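Local coordinates for protein putative metal-dependent phosphoesterase (Bifidobacterium adolescentis, PDB 3O0F) that hydrolyses phosphoester bonds, using a centre of two iron ions and one zinc ion beside a pocket that binds adenosine monophosphate, at residues 186-189 against 190-194; 221-224 against 225-229; 279-282 against 283-287. All blocks are in the same frame, centred on the assembly; numbering follows the deposited sequence.

Contact 1 (186-189 against 190-194); sequences HEVI and AAVKG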
loop_
_atom_site.group_PDB
_atom_site.type_symbol
_atom_site.label_atom_id
_atom_site.label_comp_id
_atom_site.label_asym_id
_atom_site.label_seq_id
_atom_site.Cartn_x
_atom_site.Cartn_y
_atom_site.Cartn_z
ATOM N N HIS A 186 -15.534 -5.919 -0.649
ATOM C CA HIS A 186 -16.263 -6.661 -1.686
ATOM C C HIS A 186 -16.261 -5.916 -3.026
ATOM O O HIS A 186 -16.140 -6.536 -4.087
ATOM C CB HIS A 186 -17.700 -6.944 -1.253
ATOM C CG HIS A 186 -17.810 -7.417 0.165
ATOM N ND1 HIS A 186 -17.139 -8.530 0.629
ATOM C CD2 HIS A 186 -18.507 -6.926 1.217
ATOM C CE1 HIS A 186 -17.412 -8.699 1.913
ATOM N NE2 HIS A 186 -18.236 -7.737 2.294
ATOM N N GLU A 187 -16.387 -4.596 -2.968
ATOM C CA GLU A 187 -16.328 -3.784 -4.161
ATOM C C GLU A 187 -14.927 -3.766 -4.729
ATOM O O GLU A 187 -14.762 -3.917 -5.938
ATOM C CB GLU A 187 -16.763 -2.327 -3.948
ATOM C CG GLU A 187 -16.704 -1.616 -5.307
ATOM C CD GLU A 187 -17.065 -0.155 -5.335
ATOM O OE1 GLU A 187 -17.188 0.474 -4.256
ATOM O OE2 GLU A 187 -17.224 0.344 -6.481
ATOM N N VAL A 188 -13.927 -3.571 -3.888
ATOM C CA VAL A 188 -12.515 -3.580 -4.349
ATOM C C VAL A 188 -12.146 -4.909 -5.010
ATOM O O VAL A 188 -11.580 -4.938 -6.120
ATOM C CB VAL A 188 -11.563 -3.226 -3.201
ATOM C CG1 VAL A 188 -10.073 -3.564 -3.568
ATOM C CG2 VAL A 188 -11.737 -1.712 -2.832
ATOM N N ILE A 189 -12.497 -6.018 -4.377
ATOM C CA ILE A 189 -12.178 -7.315 -4.975
ATOM C C ILE A 189 -12.857 -7.535 -6.337
ATOM O O ILE A 189 -12.210 -8.002 -7.290
ATOM C CB ILE A 189 -12.463 -8.488 -4.041
ATOM C CG1 ILE A 189 -11.511 -8.449 -2.834
ATOM C CG2 ILE A 189 -12.270 -9.812 -4.788
ATOM C CD1 ILE A 189 -11.960 -9.348 -1.701
ATOM N N ALA A 190 -14.141 -7.196 -6.451
ATOM C CA ALA A 190 -14.818 -7.294 -7.718
ATOM C C ALA A 190 -14.143 -6.428 -8.784
ATOM O O ALA A 190 -14.062 -6.858 -9.941
ATOM C CB ALA A 190 -16.306 -6.920 -7.588
ATOM N N ALA A 191 -13.708 -5.217 -8.413
ATOM C CA ALA A 191 -13.113 -4.299 -9.358
ATOM C C ALA A 191 -11.754 -4.828 -9.816
ATOM O O ALA A 191 -11.433 -4.742 -10.995
ATOM C CB ALA A 191 -12.991 -2.872 -8.781
ATOM N N VAL A 192 -10.967 -5.381 -8.886
ATOM C CA VAL A 192 -9.629 -5.836 -9.236
ATOM C C VAL A 192 -9.730 -7.045 -10.161
ATOM O O VAL A 192 -9.077 -7.082 -11.219
ATOM C CB VAL A 192 -8.747 -6.138 -8.010
ATOM C CG1 VAL A 192 -7.416 -6.833 -8.478
ATOM C CG2 VAL A 192 -8.435 -4.841 -7.239
ATOM N N LYS A 193 -10.586 -8.010 -9.789
ATOM C CA LYS A 193 -10.846 -9.151 -10.647
ATOM C C LYS A 193 -11.463 -8.705 -11.977
ATOM O O LYS A 193 -11.108 -9.230 -13.029
ATOM C CB LYS A 193 -11.783 -10.158 -9.956
ATOM C CG LYS A 193 -11.261 -10.800 -8.699
ATOM C CD LYS A 193 -9.753 -11.118 -8.642
ATOM C CE LYS A 193 -9.444 -12.350 -9.404
ATOM N NZ LYS A 193 -7.966 -12.713 -9.530
ATOM N N GLY A 194 -12.348 -7.720 -11.941
ATOM C CA GLY A 194 -12.895 -7.174 -13.189
ATOM C C GLY A 194 -11.830 -6.683 -14.146
ATOM O O GLY A 194 -11.940 -6.862 -15.378
#
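V192 N makes the shortest of the four backbone bonds that cross from 190-194 to 186-189, 2.9 Å to V188 O. K193 N follows at 3.0 Å from I189 O. A191 N binds E187 O, and A190 N reaches H186 O at a longer 3.2 Å. This i to i+4 pattern is that of an alpha helix, and 185-194 is one of the helices packed on the mixed sheet of the PHP fold: V188 and V192 press on I76 of strand 70-80, V192 also on V199, and M102 and I99 of helix 97-124 cover the same two valines. One turn apart, V188 CG1 meets V192 CG2 at 4.2 Å. With CG1 of V192 anti to the backbone N (chi1 171°), its CG2 falls beside that N and comes back over the preceding turn, 3.3 Å from V188 O. I189 and K193 run side by side in the same direction, I189 CG2 touching K193 CG at 4.2 Å. Bends at chi2 and chi3 of K193 then carry its ammonium away from I189 to a salt bridge with D228 and a bond to the carbonyl of G197.

Contact 2 (221-224 against 225-229); sequences AMIA and DGLDG
I223 O takes two donors at the end of the helix: a water gives it a 2.7 Å bond, and G226 N comes to I223 O at 3.1 Å. The amide approaches from above the carbonyl plane, 63° out of it, and not on a lone pair. The same water donates a second bond to L227 O, 2.7 Å away, and so bridges the last turn and the chain that leaves it. Next door, L227 N reaches back to M222 O at 3.0 Å. These two backward bonds, with the positive phi of G226 (117°), make a Schellman motif that ends helix 216-225 ahead of strand 229-233. At those backbone angles a side chain on G226 would collide with the carbonyl oxygen of D225. The apolar contact of the motif is present too, L227 CB lying 4.3 Å from M222 CB. Separately, L227 CD2 packs on I223 CG1 at 4.4 Å. M222, a selenomethionine, and L227 both continue onto M87 of strand 83-90, and I223 packs on I248 and H252 of helix 239-252. D225 is less comfortable. With CG beside its own backbone N (chi1 -66°), the carboxylate folds back and lays its flat face over A221 O, which stands 3.0 Å from D225 CG; both carboxylate oxygens are close by, with no bond between these acceptors, even as D225 N bonds that carbonyl. In one of its two conformers H186 ND1 probably hydrogen-bonds D225 OD2. Negative charge at the carbonyl end of a helix is unfavourable, and with A221 O so near, D225 would probably bind a proton more readily than a solvent-exposed aspartate, an effect the histidine may offset in the conformer that reaches it.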
loop_
_atom_site.group_PDB
_atom_site.type_symbol
_atom_site.label_atom_id
_atom_site.label_comp_id
_atom_site.label_asym_id
_atom_site.label_seq_id
_atom_site.Cartn_x
_atom_site.Cartn_y
_atom_site.Cartn_z
ATOM N N ALA A 221 -15.526 -14.617 3.326
ATOM C CA ALA A 221 -16.375 -13.873 2.396
ATOM C C ALA A 221 -15.570 -13.171 1.300
ATOM O O ALA A 221 -15.989 -13.118 0.116
ATOM C CB ALA A 221 -17.262 -12.910 3.143
HETATM N N MSE A 222 -14.398 -12.660 1.663
HETATM C CA MSE A 222 -13.443 -12.152 0.638
HETATM C C MSE A 222 -12.875 -13.243 -0.271
HETATM O O MSE A 222 -12.771 -13.032 -1.500
HETATM C CB MSE A 222 -12.306 -11.385 1.285
HETATM C CG MSE A 222 -12.785 -10.108 1.909
HETATM SE SE MSE A 222 -11.465 -9.464 3.187
HETATM C CE MSE A 222 -10.038 -8.913 2.031
ATOM N N ILE A 223 -12.548 -14.408 0.304
ATOM C CA ILE A 223 -12.126 -15.557 -0.495
ATOM C C ILE A 223 -13.242 -15.913 -1.505
ATOM O O ILE A 223 -12.960 -16.100 -2.691
ATOM C CB ILE A 223 -11.722 -16.776 0.385
ATOM C CG1 ILE A 223 -10.410 -16.490 1.160
ATOM C CG2 ILE A 223 -11.602 -18.072 -0.441
ATOM C CD1 ILE A 223 -10.106 -17.497 2.354
ATOM N N ALA A 224 -14.500 -15.990 -1.044
ATOM C CA ALA A 224 -15.649 -16.237 -1.950
ATOM C C ALA A 224 -15.811 -15.138 -3.024
ATOM O O ALA A 224 -16.289 -15.426 -4.090
ATOM C CB ALA A 224 -16.955 -16.393 -1.140
ATOM N N ASP A 225 -15.447 -13.889 -2.724
ATOM C CA ASP A 225 -15.506 -12.770 -3.682
ATOM C C ASP A 225 -14.460 -12.886 -4.810
ATOM O O ASP A 225 -14.602 -12.209 -5.818
ATOM C CB ASP A 225 -15.235 -11.423 -3.003
ATOM C CG ASP A 225 -16.303 -10.999 -1.986
ATOM O OD1 ASP A 225 -17.473 -11.475 -2.050
ATOM O OD2 ASP A 225 -15.928 -10.153 -1.109
ATOM N N GLY A 226 -13.421 -13.709 -4.604
ATOM C CA GLY A 226 -12.246 -13.839 -5.504
ATOM C C GLY A 226 -10.859 -13.448 -4.948
ATOM O O GLY A 226 -9.924 -13.303 -5.710
ATOM N N LEU A 227 -10.695 -13.295 -3.629
ATOM C CA LEU A 227 -9.375 -12.959 -3.041
ATOM C C LEU A 227 -8.328 -13.975 -3.445
ATOM O O LEU A 227 -8.519 -15.178 -3.291
ATOM C CB LEU A 227 -9.444 -12.837 -1.508
ATOM C CG LEU A 227 -8.146 -12.423 -0.804
ATOM C CD1 LEU A 227 -7.841 -10.914 -1.037
ATOM C CD2 LEU A 227 -8.255 -12.718 0.720
ATOM N N ASP A 228 -7.198 -13.508 -3.967
ATOM C CA ASP A 228 -6.171 -14.435 -4.424
ATOM C C ASP A 228 -5.192 -14.832 -3.323
ATOM O O ASP A 228 -4.606 -15.909 -3.378
ATOM C CB ASP A 228 -5.394 -13.818 -5.573
ATOM C CG ASP A 228 -6.238 -13.622 -6.807
ATOM O OD1 ASP A 228 -6.355 -14.601 -7.559
ATOM O OD2 ASP A 228 -6.741 -12.481 -7.027
ATOM N N GLY A 229 -4.933 -13.926 -2.372
ATOM C CA GLY A 229 -3.833 -14.140 -1.426
ATOM C C GLY A 229 -3.844 -13.303 -0.160
ATOM O O GLY A 229 -4.650 -12.399 0.004
HETATM O O HOH W 1 -10.612 -16.913 -3.705
#

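Contact 3 (279-282 against 283-287); sequences DTVR and EILCR
V281 holds CG1 anti to its backbone N (chi1 174°), and L285 turns CG beside its own N, which aims both branches the same way, side by side; V281 CG1 and L285 CD1 meet at 4.1 Å. E283 sends its chain outward and then bends it at chi2 (54°), which swings the carboxylate along the helix to R287. There R287 NE gives E283 OE2 a nearly straight 2.8 Å bond on the anti lone pair, and R287 NH2 adds a longer one of 3.3 Å to the same E283 OE2, a side-on grip with the oxygen at the edge of the guanidinium, in its plane. The other guanidinium nitrogen, NH1, is bridged to D228. Helix 278-287, built on bonds such as I284 N to T280 O (2.9 Å) and C286 N to R282 O (2.9 Å), packs on both outermost strands of the sheet: I284 touches I17 of strand 15-19 and L255 of strand 255-258, as expected where the barrel-like PHP fold draws its ends together. Were E283 cut back to an alanine, R287 would probably lose the acceptor shared by NE and NH2, and the guanidinium, still bridged to D228, would be freer to turn. On the exposed flank, R282 reaches back to the start of the segment, where R282 NH1 forms a 2.9 Å salt bridge with D279 OD1, the oxygen again at the guanidinium edge. T280 instead directs its hydroxyl to D277, just ahead of the segment.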
loop_
_atom_site.group_PDB
_atom_site.type_symbol
_atom_site.label_atom_id
_atom_site.label_comp_id
_atom_site.label_asym_id
_atom_site.label_seq_id
_atom_site.Cartn_x
_atom_site.Cartn_y
_atom_site.Cartn_z
ATOM N N ASP A 279 8.275 -18.497 -6.920
ATOM C CA ASP A 279 7.109 -19.261 -7.372
ATOM C C ASP A 279 5.815 -18.515 -7.232
ATOM O O ASP A 279 4.968 -18.607 -8.115
ATOM C CB ASP A 279 6.982 -20.607 -6.649
ATOM C CG ASP A 279 8.129 -21.562 -7.011
ATOM O OD1 ASP A 279 8.825 -21.292 -8.017
ATOM O OD2 ASP A 279 8.348 -22.555 -6.273
ATOM N N THR A 280 5.643 -17.804 -6.129
ATOM C CA THR A 280 4.407 -17.092 -5.878
ATOM C C THR A 280 4.321 -15.905 -6.834
ATOM O O THR A 280 3.252 -15.637 -7.372
ATOM C CB THR A 280 4.290 -16.621 -4.402
ATOM O OG1 THR A 280 4.302 -17.759 -3.543
ATOM C CG2 THR A 280 3.003 -15.848 -4.183
ATOM N N VAL A 281 5.443 -15.247 -7.116
ATOM C CA VAL A 281 5.426 -14.115 -8.112
ATOM C C VAL A 281 5.098 -14.643 -9.484
ATOM O O VAL A 281 4.267 -14.087 -10.191
ATOM C CB VAL A 281 6.726 -13.330 -8.129
ATOM C CG1 VAL A 281 6.754 -12.295 -9.217
ATOM C CG2 VAL A 281 6.967 -12.660 -6.772
ATOM N N ARG A 282 5.700 -15.768 -9.862
ATOM C CA ARG A 282 5.319 -16.447 -11.123
ATOM C C ARG A 282 3.843 -16.591 -11.270
ATOM O O ARG A 282 3.245 -16.251 -12.307
ATOM C CB ARG A 282 5.952 -17.841 -11.220
ATOM C CG ARG A 282 6.962 -17.952 -12.236
ATOM C CD ARG A 282 7.440 -19.382 -12.414
ATOM N NE ARG A 282 8.855 -19.305 -12.648
ATOM C CZ ARG A 282 9.811 -19.497 -11.740
ATOM N NH1 ARG A 282 9.544 -19.899 -10.502
ATOM N NH2 ARG A 282 11.070 -19.341 -12.119
ATOM N N GLU A 283 3.238 -17.088 -10.225
ATOM C CA GLU A 283 1.812 -17.312 -10.210
ATOM C C GLU A 283 1.027 -16.002 -10.277
ATOM O O GLU A 283 0.009 -15.936 -10.953
ATOM C CB GLU A 283 1.432 -18.180 -9.004
ATOM C CG GLU A 283 -0.035 -18.653 -8.934
ATOM C CD GLU A 283 -0.573 -19.394 -10.182
ATOM O OE1 GLU A 283 0.197 -20.012 -10.960
ATOM O OE2 GLU A 283 -1.817 -19.366 -10.366
ATOM N N ILE A 284 1.492 -14.945 -9.630
ATOM C CA ILE A 284 0.807 -13.665 -9.758
ATOM C C ILE A 284 0.791 -13.196 -11.224
ATOM O O ILE A 284 -0.220 -12.650 -11.746
ATOM C CB ILE A 284 1.446 -12.596 -8.850
ATOM C CG1 ILE A 284 1.235 -12.954 -7.365
ATOM C CG2 ILE A 284 0.847 -11.174 -9.154
ATOM C CD1 ILE A 284 1.973 -12.032 -6.370
ATOM N N LEU A 285 1.946 -13.345 -11.864
ATOM C CA LEU A 285 2.151 -12.886 -13.234
ATOM C C LEU A 285 1.278 -13.655 -14.208
ATOM O O LEU A 285 0.693 -13.084 -15.169
ATOM C CB LEU A 285 3.624 -13.024 -13.618
ATOM C CG LEU A 285 4.558 -11.908 -13.108
ATOM C CD1 LEU A 285 6.006 -12.315 -13.268
ATOM C CD2 LEU A 285 4.323 -10.582 -13.815
ATOM N N CYS A 286 1.200 -14.962 -13.962
ATOM C CA CYS A 286 0.374 -15.869 -14.769
ATOM C C CYS A 286 -1.111 -15.633 -14.605
ATOM O O CYS A 286 -1.846 -15.730 -15.582
ATOM C CB CYS A 286 0.722 -17.335 -14.498
ATOM S SG CYS A 286 2.384 -17.775 -15.048
ATOM N N ARG A 287 -1.564 -15.276 -13.406
ATOM C CA ARG A 287 -2.948 -14.956 -13.214
ATOM C C ARG A 287 -3.356 -13.599 -13.710
ATOM O O ARG A 287 -4.508 -13.441 -14.076
ATOM C CB ARG A 287 -3.342 -14.975 -11.738
ATOM C CG ARG A 287 -3.319 -16.294 -11.188
ATOM C CD ARG A 287 -3.969 -16.289 -9.856
ATOM N NE ARG A 287 -3.615 -17.514 -9.219
ATOM C CZ ARG A 287 -4.092 -17.950 -8.075
ATOM N NH1 ARG A 287 -4.999 -17.250 -7.381
ATOM N NH2 ARG A 287 -3.642 -19.114 -7.653
#

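All three contacts are local and follow in series along the chain, none nesting in or crossing another. Contact 1 comes first, a turn-to-turn contact within helix 185-194 ahead of strand 198-201. Contact 2 closes the C-terminal end of helix 216-225 and turns the chain into strand 229-233, and contact 3 lies within helix 278-287, near the end of the modelled chain. Contacts 1 and 2 touch directly: I189 CD1 packs on M222 CB at 3.6 Å. D228 joins all three, through K193 of contact 1 (NZ to OD2 2.8 Å) and R287 of contact 3 (NH1 to OD1 3.0 Å), although contacts 1 and 3 do not touch each other.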